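Local coordinates for protein beta-galactosidase (Trichoderma reesei, PDB 3OGS) that probably catalyses the hydrolysis of terminal non-reducing beta-D-galactose residues in beta-D-galactosides, as a member of glycosyl hydrolase family 35, at residues 73-78 against 95-100; 48-53 against 121-126; 321-326 against 340-345; 179-184 against 791-796. All coordinates share one frame; numbering follows the deposited sequence.

Overall arrangement
All four contacts lie around the galactoside site, but at different depths. Contacts 1, 2 and 3 are buried within the TIM-barrel part of the chain, whereas contact 4 is a surface contact joining a barrel loop to a remote beta-rich part. Contacts 1 and 3 draw on strands 72-76 and 318-322 of the same barrel sheet; contact 2 pairs loops that follow strands 38-46 and 110-116. Their chemistry changes accordingly: aromatic and aliphatic packing in contact 1, an arginine gripping a carbonyl in contact 2, a tyrosine cluster in contact 3, and mostly water bridging in contact 4. Hydrogen bonds between Tyr342 and Glu122 and between Tyr76 and Asn179 join contact 2 to contact 3 and contact 1 to contact 4.

Contact 1 (73-78 against 95-100); sequences VSFYVD and FSLEPF. With IPT (1-methylethyl 1-thio-beta-D-galactopyranoside), chain E.
Phe75 and Phe100 meet where strand 72-76 packs against helix 98-107, the strand and main helix of a beta-alpha-beta crossover in the TIM barrel, completed by the parallel strand 110-116. The aromatic pair is edge-to-face (T-shaped), the edge of Phe100 turned toward the face of Phe75, with ring centroids 5.3 Å apart and planes at 66°. CE2 of Phe100 leads the approach, 3.7 Å from Phe75 CG, and the neighbouring CZ comes to 4.1 Å from Phe75 CB. Phe100 holds CG opposite its backbone N (chi1 -167°), which carries the ring from the helix toward the strand. Tyr58 and Phe62 also meet this ring, extending the aromatic cluster beyond the two segments.

Aliphatic contacts flank the pair. Leu97 CD1 touches both Val77 CG2, at 4.1 Å, and the Phe75 ring at CE2, while Val73 CG1 lies 4.2 Å from Phe100 CZ. Ile157 of helix 144-163 touches Val77 and Leu97.

Hydrogen bonds play no part across the interface itself. Within 95-100, Ser96 OG accepts from Glu98 N at 3.1 Å, a capping bond at the entry to the helix. On the ligand side of the strand Tyr76 extends into the galactose site, where its OH also bonds Asn179 and accepts a hydrogen bond from O3 of the thiogalactoside at 2.8 Å.

Contact 2 (48-53 against 121-126); sequences HPFRLP and AEVSGG. With IPT (1-methylethyl 1-thio-beta-D-galactopyranoside), chain E.
Arg51, its chain extended from CG to NE (chi2 174°), reaches across to Ala121 and grips a single carbonyl oxygen end-on with two nitrogens, NH1 at 3.1 Å and NH2 at 3.0 Å from Ala121 O. That oxygen lies in the guanidinium plane, and both donors lie in its carbonyl plane. This is the tight part of the contact, between loops following strands 38-46 and 110-116 of the TIM barrel. NH1 also donates to His48 ND1 at 3.0 Å, NH2 bonds Asn329 and the guanidinium makes a cation-pi contact with Tyr342, while Val123 CG1 lies over one of its faces, 3.6 Å from NH2.

The looser side is apolar: partly exposed Phe50 touches Val123 through CE1 and CG1 at 3.8 Å, the side chains crossing at about a right angle. An alanine in place of Arg51 would probably deprive Ala121 O and His48 ND1 of these donors and allow the 121-126 loop to shift.

Ala121 N donates to O3 of the thiogalactoside at 3.0 Å, and the carboxylate of Glu122 accepts from O4 and O6. Holding the Ala121 carbonyl is thus likely to position the loop's sugar-binding groups, consistent with a second-shell role for Arg51.

Contact 3 (321-326 against 340-345); sequences IYMTFG and TSYDYG. With IPT (1-methylethyl 1-thio-beta-D-galactopyranoside), chain E.
Tyr322 turns the edge of its ring toward the face of Tyr344 in an offset edge-to-face pair, centroids 5.5 Å apart and planes at 71°. Tyr322 lies on barrel strand 318-322, and a cis peptide joins it to Met323; the partner segment 340-345 belongs to the loop leading to helix 357-369.

Tyr344 can be followed outward from its backbone. CB rests beside Met323 CB and CG. At the ring, Met323 CG sits over one face in a CH-pi contact, 3.8 Å from the centroid and 17° off the normal, with the sulfur farther above that face and, through a bend at chi2 (-54°), beside Tyr342 CE2. Along one flank, CD2 lies 3.5 Å from Met323 N and CE2 lies 3.4 Å from Tyr322 O. On the other flank CE1 approaches Tyr322 CE1, which is 3.8 Å from Tyr344 CZ. At the tip, OH donates to O6 of the thiogalactoside at 2.7 Å, with O6 near the ring plane.

Tyr342 crosses Tyr322 at about a right angle, its OH accepting from Tyr322 OH at 2.8 Å, while its CE2 touches Met323 CG. Nearer the backbone, Gly326 CA makes a C-H...O contact of 3.3 Å with Tyr342 O, where a side chain at Gly326 would clash. A water links Gly326 N to Asp343 O.

Since Tyr342 OH accepts from Tyr322, it is likely to donate its own hydrogen bond to Glu122 OE1. This chain of hydrogen bonds probably steadies the Glu122 carboxylate, whose OE1 also accepts from the sugar O6, the oxygen Tyr344 OH bonds.

Contact 4 (179-184 against 791-796); sequences NEYSGA and WTTGDD. With IPT (1-methylethyl 1-thio-beta-D-galactopyranoside), chain E.
Ala184 and Thr793 bring their backbones to a CA-CA distance of 4.7 Å at the point where the loop after TIM-barrel strand 172-177 meets a loop between strands 775-782 and 803-811. On the latter side, Thr792 to Asp795 form a type II beta turn, closed by Asp795 N donating to Thr792 O at 3.2 Å. Gly794 takes the third position, with backbone angles that call for glycine.

Side chains meet sparsely. Ala184 CB lies 3.3 Å from Thr793 O, and Thr792 CG2 brushes the Ala184 backbone. The Tyr181 ring crosses Thr793 obliquely, CE1 3.8 Å from OG1, while its own hydroxyl bonds Asn192 N elsewhere. Glu180 OE1 approaches CB of Trp791, whose indole leads away from 179-184 and touches Asn120.

Water fills much of the polar role. One molecule joins Glu180 O, at 2.7 Å, to Trp791 O, at 2.6 Å; a second links Gly183 O with Thr793 N.

At the ligand end of this loop, a chi1 of -172° swings the Asn179 amide away from its own backbone N and out to the sugar, where ND2 donates almost straight to O2 of the thiogalactoside (164°). OD1 is bonded to Tyr76, Asn215 and Gln176, which fix the amide's rotation. A leucine in place of Asn179 would probably leave the sugar O2 without this donor and strip Tyr76 OH of a partner. Beside it, Glu180 CG packs 3.9 Å from the ligand S1.

Contact 1 (73-78 against 95-100)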
# COMPACT_ATOMS: atom_id res chain seq x y z
N VAL A 73 -2.14 8.50 8.75
CA VAL A 73 -1.72 7.27 8.08
C VAL A 73 -2.02 6.03 9.01
O VAL A 73 -1.90 6.15 10.27
CB VAL A 73 -0.19 7.38 7.80
CG1 VAL A 73 0.40 5.95 7.60
CG2 VAL A 73 0.01 8.25 6.51
N SER A 74 -2.54 4.93 8.40
CA SER A 74 -2.86 3.64 9.11
C SER A 74 -1.78 2.68 8.73
O SER A 74 -1.37 2.72 7.53
CB SER A 74 -4.24 3.16 8.59
OG SER A 74 -4.51 1.86 9.12
N PHE A 75 -1.28 1.81 9.67
CA PHE A 75 -0.16 0.90 9.37
C PHE A 75 -0.32 -0.47 10.10
O PHE A 75 -0.74 -0.49 11.29
CB PHE A 75 1.28 1.51 9.69
CG PHE A 75 1.60 1.72 11.18
CD1 PHE A 75 1.13 2.83 11.94
CD2 PHE A 75 2.35 0.70 11.88
CE1 PHE A 75 1.48 2.98 13.33
CE2 PHE A 75 2.72 0.83 13.25
CZ PHE A 75 2.20 1.94 14.01
N TYR A 76 0.05 -1.56 9.40
CA TYR A 76 0.26 -2.90 10.05
C TYR A 76 1.71 -3.03 10.62
O TYR A 76 2.65 -2.36 10.09
CB TYR A 76 0.01 -4.11 9.06
CG TYR A 76 -1.49 -4.39 8.74
CD1 TYR A 76 -2.47 -4.51 9.80
CD2 TYR A 76 -1.90 -4.62 7.43
CE1 TYR A 76 -3.87 -4.87 9.46
CE2 TYR A 76 -3.24 -4.98 7.09
CZ TYR A 76 -4.22 -5.07 8.12
OH TYR A 76 -5.54 -5.41 7.74
N VAL A 77 1.87 -4.00 11.54
CA VAL A 77 3.19 -4.53 11.91
C VAL A 77 3.15 -6.06 11.63
O VAL A 77 2.11 -6.72 11.97
CB VAL A 77 3.52 -4.23 13.42
CG1 VAL A 77 4.93 -4.79 13.79
CG2 VAL A 77 3.44 -2.67 13.78
N ASP A 78 4.21 -6.60 11.01
CA ASP A 78 4.31 -8.04 10.65
C ASP A 78 5.12 -8.80 11.75
O ASP A 78 6.39 -8.68 11.81
CB ASP A 78 4.94 -8.15 9.22
CG ASP A 78 4.86 -9.53 8.62
OD1 ASP A 78 4.53 -10.54 9.34
OD2 ASP A 78 5.23 -9.65 7.38
N PHE A 95 14.13 -2.72 10.73
CA PHE A 95 12.93 -3.19 11.44
C PHE A 95 12.42 -2.27 12.58
O PHE A 95 11.30 -2.56 13.16
CB PHE A 95 13.03 -4.67 11.90
CG PHE A 95 13.34 -5.60 10.75
CD1 PHE A 95 12.36 -5.89 9.76
CD2 PHE A 95 14.65 -6.05 10.61
CE1 PHE A 95 12.67 -6.72 8.69
CE2 PHE A 95 14.99 -6.87 9.56
CZ PHE A 95 13.98 -7.21 8.57
N SER A 96 13.23 -1.22 12.95
CA SER A 96 12.78 -0.27 13.96
C SER A 96 11.59 0.60 13.46
O SER A 96 11.60 1.08 12.27
CB SER A 96 13.95 0.69 14.38
OG SER A 96 13.51 1.64 15.36
N LEU A 97 10.61 0.85 14.35
CA LEU A 97 9.55 1.85 14.07
C LEU A 97 9.94 3.31 14.41
O LEU A 97 9.27 4.28 14.02
CB LEU A 97 8.21 1.47 14.77
CG LEU A 97 7.43 0.20 14.29
CD1 LEU A 97 6.27 -0.12 15.24
CD2 LEU A 97 6.95 0.21 12.76
N GLU A 98 11.04 3.49 15.14
CA GLU A 98 11.43 4.88 15.50
C GLU A 98 11.56 5.92 14.35
O GLU A 98 11.04 7.05 14.49
CB GLU A 98 12.71 4.85 16.42
CG GLU A 98 12.46 3.98 17.67
CD GLU A 98 11.20 4.34 18.48
OE1 GLU A 98 10.44 3.38 18.83
OE2 GLU A 98 10.97 5.58 18.78
N PRO A 99 12.20 5.59 13.19
CA PRO A 99 12.25 6.62 12.15
C PRO A 99 10.92 6.84 11.46
O PRO A 99 10.74 7.93 10.85
CB PRO A 99 13.26 6.04 11.09
CG PRO A 99 14.10 4.94 11.95
CD PRO A 99 13.02 4.39 12.89
N PHE A 100 10.01 5.83 11.53
CA PHE A 100 8.63 5.99 10.96
C PHE A 100 7.87 6.98 11.86
O PHE A 100 7.24 7.98 11.37
CB PHE A 100 7.87 4.64 11.01
CG PHE A 100 6.54 4.55 10.17
CD1 PHE A 100 6.61 4.49 8.78
CD2 PHE A 100 5.23 4.39 10.78
CE1 PHE A 100 5.43 4.30 7.96
CE2 PHE A 100 4.02 4.28 9.97
CZ PHE A 100 4.14 4.18 8.57
C1 IPT E . -9.24 -7.17 4.18
C2 IPT E . -8.07 -7.46 5.16
O2 IPT E . -8.37 -6.82 6.44
C3 IPT E . -6.77 -6.80 4.70
O3 IPT E . -5.67 -7.18 5.56
C4 IPT E . -6.39 -7.15 3.22
O4 IPT E . -6.17 -8.60 3.21
C5 IPT E . -7.63 -6.76 2.30
O5 IPT E . -8.78 -7.46 2.85
C6 IPT E . -7.42 -7.11 0.80
O6 IPT E . -6.28 -6.45 0.21
S1 IPT E . -10.59 -8.28 4.59
C1' IPT E . -11.72 -7.56 3.40
C2' IPT E . -12.11 -8.36 2.14
C3' IPT E . -12.98 -7.10 4.09

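Contact 2 (48-53 against 121-126)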
# COMPACT_ATOMS: atom_id res chain seq x y z
N HIS A 48 2.63 0.58 4.80
CA HIS A 48 3.16 -0.50 5.61
C HIS A 48 4.70 -0.35 5.76
O HIS A 48 5.43 -0.62 4.75
CB HIS A 48 2.77 -1.95 5.06
CG HIS A 48 1.27 -2.22 5.02
ND1 HIS A 48 0.69 -3.21 4.25
CD2 HIS A 48 0.25 -1.64 5.72
CE1 HIS A 48 -0.62 -3.21 4.42
NE2 HIS A 48 -0.93 -2.27 5.31
N PRO A 49 5.21 0.03 6.97
CA PRO A 49 6.68 0.32 7.08
C PRO A 49 7.59 -0.80 6.64
O PRO A 49 8.67 -0.56 6.02
CB PRO A 49 6.92 0.69 8.55
CG PRO A 49 5.72 0.27 9.36
CD PRO A 49 4.50 0.14 8.27
N PHE A 50 7.18 -2.05 6.91
CA PHE A 50 8.01 -3.22 6.50
C PHE A 50 8.15 -3.44 4.98
O PHE A 50 8.98 -4.25 4.53
CB PHE A 50 7.52 -4.52 7.26
CG PHE A 50 6.02 -4.85 7.02
CD1 PHE A 50 5.62 -5.53 5.87
CD2 PHE A 50 5.03 -4.45 7.95
CE1 PHE A 50 4.21 -5.81 5.61
CE2 PHE A 50 3.63 -4.75 7.70
CZ PHE A 50 3.25 -5.40 6.52
N ARG A 51 7.28 -2.81 4.16
CA ARG A 51 7.36 -2.91 2.69
C ARG A 51 8.21 -1.77 2.03
O ARG A 51 8.32 -1.71 0.80
CB ARG A 51 5.87 -2.98 2.10
CG ARG A 51 5.13 -4.37 2.34
CD ARG A 51 3.63 -4.35 1.90
NE ARG A 51 3.17 -5.69 1.49
CZ ARG A 51 2.04 -6.30 1.88
NH1 ARG A 51 1.20 -5.78 2.82
NH2 ARG A 51 1.75 -7.49 1.31
N LEU A 52 8.94 -0.97 2.84
CA LEU A 52 9.85 0.07 2.35
C LEU A 52 11.08 0.18 3.31
O LEU A 52 11.05 1.00 4.27
CB LEU A 52 9.13 1.42 2.14
CG LEU A 52 10.04 2.64 1.70
CD1 LEU A 52 10.84 2.36 0.39
CD2 LEU A 52 9.23 3.96 1.54
N PRO A 53 12.05 -0.70 3.13
CA PRO A 53 13.16 -0.75 4.15
C PRO A 53 14.28 0.30 4.00
O PRO A 53 15.51 -0.01 4.04
CB PRO A 53 13.67 -2.20 4.00
CG PRO A 53 13.58 -2.49 2.45
CD PRO A 53 12.16 -1.82 2.12
N ALA A 121 -3.43 -9.12 5.21
CA ALA A 121 -2.49 -8.18 4.48
C ALA A 121 -1.76 -8.73 3.26
O ALA A 121 -0.87 -8.03 2.70
CB ALA A 121 -1.41 -7.58 5.50
N GLU A 122 -2.22 -9.90 2.75
CA GLU A 122 -1.49 -10.59 1.68
C GLU A 122 0.00 -10.82 2.01
O GLU A 122 0.85 -10.85 1.11
CB GLU A 122 -1.67 -9.84 0.30
CG GLU A 122 -3.18 -9.98 -0.32
CD GLU A 122 -4.22 -9.09 0.43
OE1 GLU A 122 -4.00 -7.86 0.41
OE2 GLU A 122 -5.23 -9.62 1.01
N VAL A 123 0.33 -11.00 3.27
CA VAL A 123 1.74 -11.33 3.68
C VAL A 123 1.78 -12.81 4.08
O VAL A 123 0.71 -13.41 4.41
CB VAL A 123 2.26 -10.44 4.90
CG1 VAL A 123 2.18 -8.86 4.57
CG2 VAL A 123 1.55 -10.76 6.30
N SER A 124 2.99 -13.42 4.05
CA SER A 124 3.15 -14.85 4.48
C SER A 124 2.52 -15.13 5.89
O SER A 124 2.84 -14.42 6.85
CB SER A 124 4.67 -15.23 4.51
OG SER A 124 4.81 -16.64 4.77
N GLY A 125 1.71 -16.20 6.01
CA GLY A 125 1.00 -16.61 7.23
C GLY A 125 -0.08 -15.67 7.74
O GLY A 125 -0.58 -15.86 8.86
N GLY A 126 -0.40 -14.60 6.97
CA GLY A 126 -1.20 -13.48 7.45
C GLY A 126 -0.56 -12.78 8.61
O GLY A 126 -1.27 -12.19 9.44
C1 IPT E . -9.24 -7.17 4.18
C2 IPT E . -8.07 -7.46 5.16
O2 IPT E . -8.37 -6.82 6.44
C3 IPT E . -6.77 -6.80 4.70
O3 IPT E . -5.67 -7.18 5.56
C4 IPT E . -6.39 -7.15 3.22
O4 IPT E . -6.17 -8.60 3.21
C5 IPT E . -7.63 -6.76 2.30
O5 IPT E . -8.78 -7.46 2.85
C6 IPT E . -7.42 -7.11 0.80
O6 IPT E . -6.28 -6.45 0.21
S1 IPT E . -10.59 -8.28 4.59
C1' IPT E . -11.72 -7.56 3.40
C2' IPT E . -12.11 -8.36 2.14
C3' IPT E . -12.98 -7.10 4.09

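Contact 3 (321-326 against 340-345)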
# COMPACT_ATOMS: atom_id res chain seq x y z
N ILE A 321 -8.14 4.81 3.33
CA ILE A 321 -8.00 4.29 1.93
C ILE A 321 -6.92 3.17 1.89
O ILE A 321 -5.69 3.42 2.13
CB ILE A 321 -7.73 5.47 0.89
CG1 ILE A 321 -8.81 6.58 0.91
CG2 ILE A 321 -7.47 4.84 -0.60
CD1 ILE A 321 -10.28 5.96 0.65
N TYR A 322 -7.37 1.88 1.68
CA TYR A 322 -6.45 0.69 1.67
C TYR A 322 -6.20 0.23 0.20
O TYR A 322 -7.23 -0.14 -0.44
CB TYR A 322 -7.05 -0.49 2.50
CG TYR A 322 -6.12 -1.70 2.66
CD1 TYR A 322 -5.75 -2.49 1.56
CD2 TYR A 322 -5.54 -2.01 3.94
CE1 TYR A 322 -4.80 -3.58 1.67
CE2 TYR A 322 -4.61 -3.12 4.07
CZ TYR A 322 -4.22 -3.88 2.91
OH TYR A 322 -3.28 -4.94 3.05
N MET A 323 -5.01 0.31 -0.42
CA MET A 323 -3.68 0.95 0.04
C MET A 323 -3.65 2.44 -0.52
O MET A 323 -4.37 2.74 -1.50
CB MET A 323 -2.57 0.22 -0.69
CG MET A 323 -2.41 -1.30 -0.11
SD MET A 323 -2.16 -1.36 1.74
CE MET A 323 -0.43 -0.72 2.10
N THR A 324 -2.87 3.34 0.09
CA THR A 324 -2.52 4.66 -0.52
C THR A 324 -1.09 4.57 -1.11
O THR A 324 -0.85 5.13 -2.20
CB THR A 324 -2.69 5.78 0.52
OG1 THR A 324 -4.13 5.81 0.90
CG2 THR A 324 -2.28 7.18 0.01
N PHE A 325 -0.12 3.95 -0.38
CA PHE A 325 1.14 3.60 -0.99
C PHE A 325 1.38 2.12 -0.59
O PHE A 325 1.40 1.79 0.59
CB PHE A 325 2.31 4.48 -0.40
CG PHE A 325 3.69 3.91 -0.72
CD1 PHE A 325 4.20 3.95 -2.05
CD2 PHE A 325 4.47 3.30 0.30
CE1 PHE A 325 5.53 3.36 -2.35
CE2 PHE A 325 5.76 2.74 0.06
CZ PHE A 325 6.32 2.77 -1.27
N GLY A 326 1.65 1.27 -1.58
CA GLY A 326 1.77 -0.21 -1.30
C GLY A 326 3.17 -0.68 -1.11
O GLY A 326 3.37 -1.56 -0.30
N THR A 340 5.82 -10.49 -6.38
CA THR A 340 6.74 -9.59 -5.67
C THR A 340 6.17 -8.15 -5.46
O THR A 340 6.26 -7.58 -4.36
CB THR A 340 8.17 -9.45 -6.35
OG1 THR A 340 8.70 -10.75 -6.57
CG2 THR A 340 9.16 -8.66 -5.40
N SER A 341 5.56 -7.58 -6.51
CA SER A 341 5.06 -6.18 -6.44
C SER A 341 3.82 -6.10 -5.50
O SER A 341 2.93 -7.02 -5.48
CB SER A 341 4.59 -5.71 -7.85
OG SER A 341 4.08 -4.34 -7.80
N TYR A 342 3.77 -5.04 -4.71
CA TYR A 342 2.50 -4.69 -4.02
C TYR A 342 2.08 -3.24 -4.44
O TYR A 342 1.51 -2.53 -3.66
CB TYR A 342 2.59 -4.82 -2.45
CG TYR A 342 1.25 -5.03 -1.67
CD1 TYR A 342 0.36 -6.09 -2.01
CD2 TYR A 342 0.88 -4.14 -0.61
CE1 TYR A 342 -0.86 -6.35 -1.24
CE2 TYR A 342 -0.29 -4.36 0.15
CZ TYR A 342 -1.19 -5.48 -0.19
OH TYR A 342 -2.34 -5.70 0.55
N ASP A 343 2.23 -2.87 -5.72
CA ASP A 343 1.79 -1.52 -6.25
C ASP A 343 0.26 -1.28 -5.96
O ASP A 343 -0.09 -0.20 -5.54
CB ASP A 343 2.03 -1.44 -7.76
CG ASP A 343 1.59 -0.08 -8.33
OD1 ASP A 343 2.36 0.94 -8.37
OD2 ASP A 343 0.40 -0.03 -8.79
N TYR A 344 -0.54 -2.37 -5.97
CA TYR A 344 -1.98 -2.35 -5.63
C TYR A 344 -2.85 -1.50 -6.61
O TYR A 344 -4.09 -1.39 -6.39
CB TYR A 344 -2.19 -1.87 -4.14
CG TYR A 344 -3.37 -2.52 -3.42
CD1 TYR A 344 -3.27 -3.85 -2.84
CD2 TYR A 344 -4.59 -1.79 -3.20
CE1 TYR A 344 -4.38 -4.45 -2.16
CE2 TYR A 344 -5.72 -2.40 -2.51
CZ TYR A 344 -5.61 -3.71 -2.02
OH TYR A 344 -6.74 -4.25 -1.36
N GLY A 345 -2.23 -0.89 -7.66
CA GLY A 345 -2.97 0.13 -8.51
C GLY A 345 -3.29 1.38 -7.70
O GLY A 345 -4.25 2.09 -8.05
C1 IPT E . -9.24 -7.17 4.18
C2 IPT E . -8.07 -7.46 5.16
O2 IPT E . -8.37 -6.82 6.44
C3 IPT E . -6.77 -6.80 4.70
O3 IPT E . -5.67 -7.18 5.56
C4 IPT E . -6.39 -7.15 3.22
O4 IPT E . -6.17 -8.60 3.21
C5 IPT E . -7.63 -6.76 2.30
O5 IPT E . -8.78 -7.46 2.85
C6 IPT E . -7.42 -7.11 0.80
O6 IPT E . -6.28 -6.45 0.21
S1 IPT E . -10.59 -8.28 4.59
C1' IPT E . -11.72 -7.56 3.40
C2' IPT E . -12.11 -8.36 2.14
C3' IPT E . -12.98 -7.10 4.09
O HOH W 1 1.89 1.66 -4.37

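Contact 4 (179-184 against 791-796)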
# COMPACT_ATOMS: atom_id res chain seq x y z
N ASN A 179 -7.85 -8.58 13.58
CA ASN A 179 -8.14 -8.07 12.19
C ASN A 179 -9.35 -8.83 11.56
O ASN A 179 -9.32 -10.08 11.37
CB ASN A 179 -6.88 -8.21 11.24
CG ASN A 179 -7.10 -7.51 9.88
OD1 ASN A 179 -7.01 -6.28 9.81
ND2 ASN A 179 -7.43 -8.31 8.79
N GLU A 180 -10.38 -8.09 11.19
CA GLU A 180 -11.51 -8.66 10.44
C GLU A 180 -12.05 -9.98 11.10
O GLU A 180 -12.23 -11.05 10.43
CB GLU A 180 -11.08 -8.81 8.94
CG GLU A 180 -12.28 -9.20 7.99
CD GLU A 180 -12.15 -10.62 7.50
OE1 GLU A 180 -11.00 -11.17 7.45
OE2 GLU A 180 -13.22 -11.21 7.18
N TYR A 181 -12.35 -9.88 12.40
CA TYR A 181 -12.86 -11.05 13.14
C TYR A 181 -14.38 -11.09 12.93
O TYR A 181 -15.13 -10.44 13.71
CB TYR A 181 -12.50 -10.90 14.67
CG TYR A 181 -12.93 -12.10 15.55
CD1 TYR A 181 -12.26 -13.32 15.47
CD2 TYR A 181 -14.00 -11.98 16.47
CE1 TYR A 181 -12.69 -14.48 16.23
CE2 TYR A 181 -14.42 -13.08 17.27
CZ TYR A 181 -13.77 -14.31 17.15
OH TYR A 181 -14.19 -15.39 17.93
N SER A 182 -14.85 -11.82 11.89
CA SER A 182 -16.17 -11.56 11.28
C SER A 182 -17.07 -12.80 11.08
O SER A 182 -18.29 -12.68 10.73
CB SER A 182 -16.05 -10.74 9.97
OG SER A 182 -15.39 -9.46 10.21
N GLY A 183 -16.47 -13.98 11.23
CA GLY A 183 -17.18 -15.27 11.14
C GLY A 183 -16.27 -16.45 11.43
O GLY A 183 -15.04 -16.26 11.69
N ALA A 184 -16.84 -17.68 11.41
CA ALA A 184 -16.08 -18.91 11.69
C ALA A 184 -16.64 -20.17 10.98
O ALA A 184 -17.76 -20.14 10.45
CB ALA A 184 -15.95 -19.15 13.18
N TRP A 791 -7.84 -16.66 7.15
CA TRP A 791 -8.94 -15.69 7.32
C TRP A 791 -10.30 -16.23 7.81
O TRP A 791 -11.18 -15.41 8.09
CB TRP A 791 -9.15 -14.72 6.15
CG TRP A 791 -9.07 -15.27 4.78
CD1 TRP A 791 -7.96 -15.25 3.97
CD2 TRP A 791 -10.12 -15.90 4.01
NE1 TRP A 791 -8.24 -15.85 2.76
CE2 TRP A 791 -9.56 -16.24 2.75
CE3 TRP A 791 -11.46 -16.20 4.26
CZ2 TRP A 791 -10.31 -16.90 1.75
CZ3 TRP A 791 -12.21 -16.85 3.25
CH2 TRP A 791 -11.62 -17.20 2.03
N THR A 792 -10.50 -17.55 7.91
CA THR A 792 -11.74 -18.07 8.55
C THR A 792 -11.35 -18.78 9.86
O THR A 792 -10.69 -19.85 9.83
CB THR A 792 -12.50 -19.08 7.65
OG1 THR A 792 -12.84 -18.46 6.42
CG2 THR A 792 -13.81 -19.64 8.31
N THR A 793 -11.75 -18.20 11.00
CA THR A 793 -11.39 -18.75 12.28
C THR A 793 -11.97 -20.17 12.41
O THR A 793 -13.13 -20.42 12.07
CB THR A 793 -11.92 -17.83 13.43
OG1 THR A 793 -11.16 -16.61 13.45
CG2 THR A 793 -11.80 -18.52 14.83
N GLY A 794 -11.18 -21.10 12.89
CA GLY A 794 -11.73 -22.48 13.05
C GLY A 794 -11.33 -23.44 11.91
O GLY A 794 -11.42 -24.68 12.08
N ASP A 795 -10.92 -22.87 10.76
CA ASP A 795 -10.25 -23.65 9.65
C ASP A 795 -8.76 -23.26 9.72
O ASP A 795 -8.43 -22.12 9.32
CB ASP A 795 -10.83 -23.18 8.32
CG ASP A 795 -10.18 -23.84 7.06
OD1 ASP A 795 -9.21 -24.61 7.19
OD2 ASP A 795 -10.62 -23.53 5.91
N ASP A 796 -7.88 -24.15 10.19
CA ASP A 796 -6.42 -23.79 10.47
C ASP A 796 -5.57 -23.78 9.10
O ASP A 796 -4.48 -24.43 9.03
CB ASP A 796 -5.80 -24.84 11.42
CG ASP A 796 -5.94 -24.52 12.95
OD1 ASP A 796 -6.38 -23.39 13.30
OD2 ASP A 796 -5.64 -25.47 13.81
C1 IPT E . -9.24 -7.17 4.18
C2 IPT E . -8.07 -7.46 5.16
O2 IPT E . -8.37 -6.82 6.44
C3 IPT E . -6.77 -6.80 4.70
O3 IPT E . -5.67 -7.18 5.56
C4 IPT E . -6.39 -7.15 3.22
O4 IPT E . -6.17 -8.60 3.21
C5 IPT E . -7.63 -6.76 2.30
O5 IPT E . -8.78 -7.46 2.85
C6 IPT E . -7.42 -7.11 0.80
O6 IPT E . -6.28 -6.45 0.21
S1 IPT E . -10.59 -8.28 4.59
C1' IPT E . -11.72 -7.56 3.40
C2' IPT E . -12.11 -8.36 2.14
C3' IPT E . -12.98 -7.10 4.09
O HOH W 2 -10.92 -13.19 9.43
O HOH W 3 -12.64 -15.26 11.19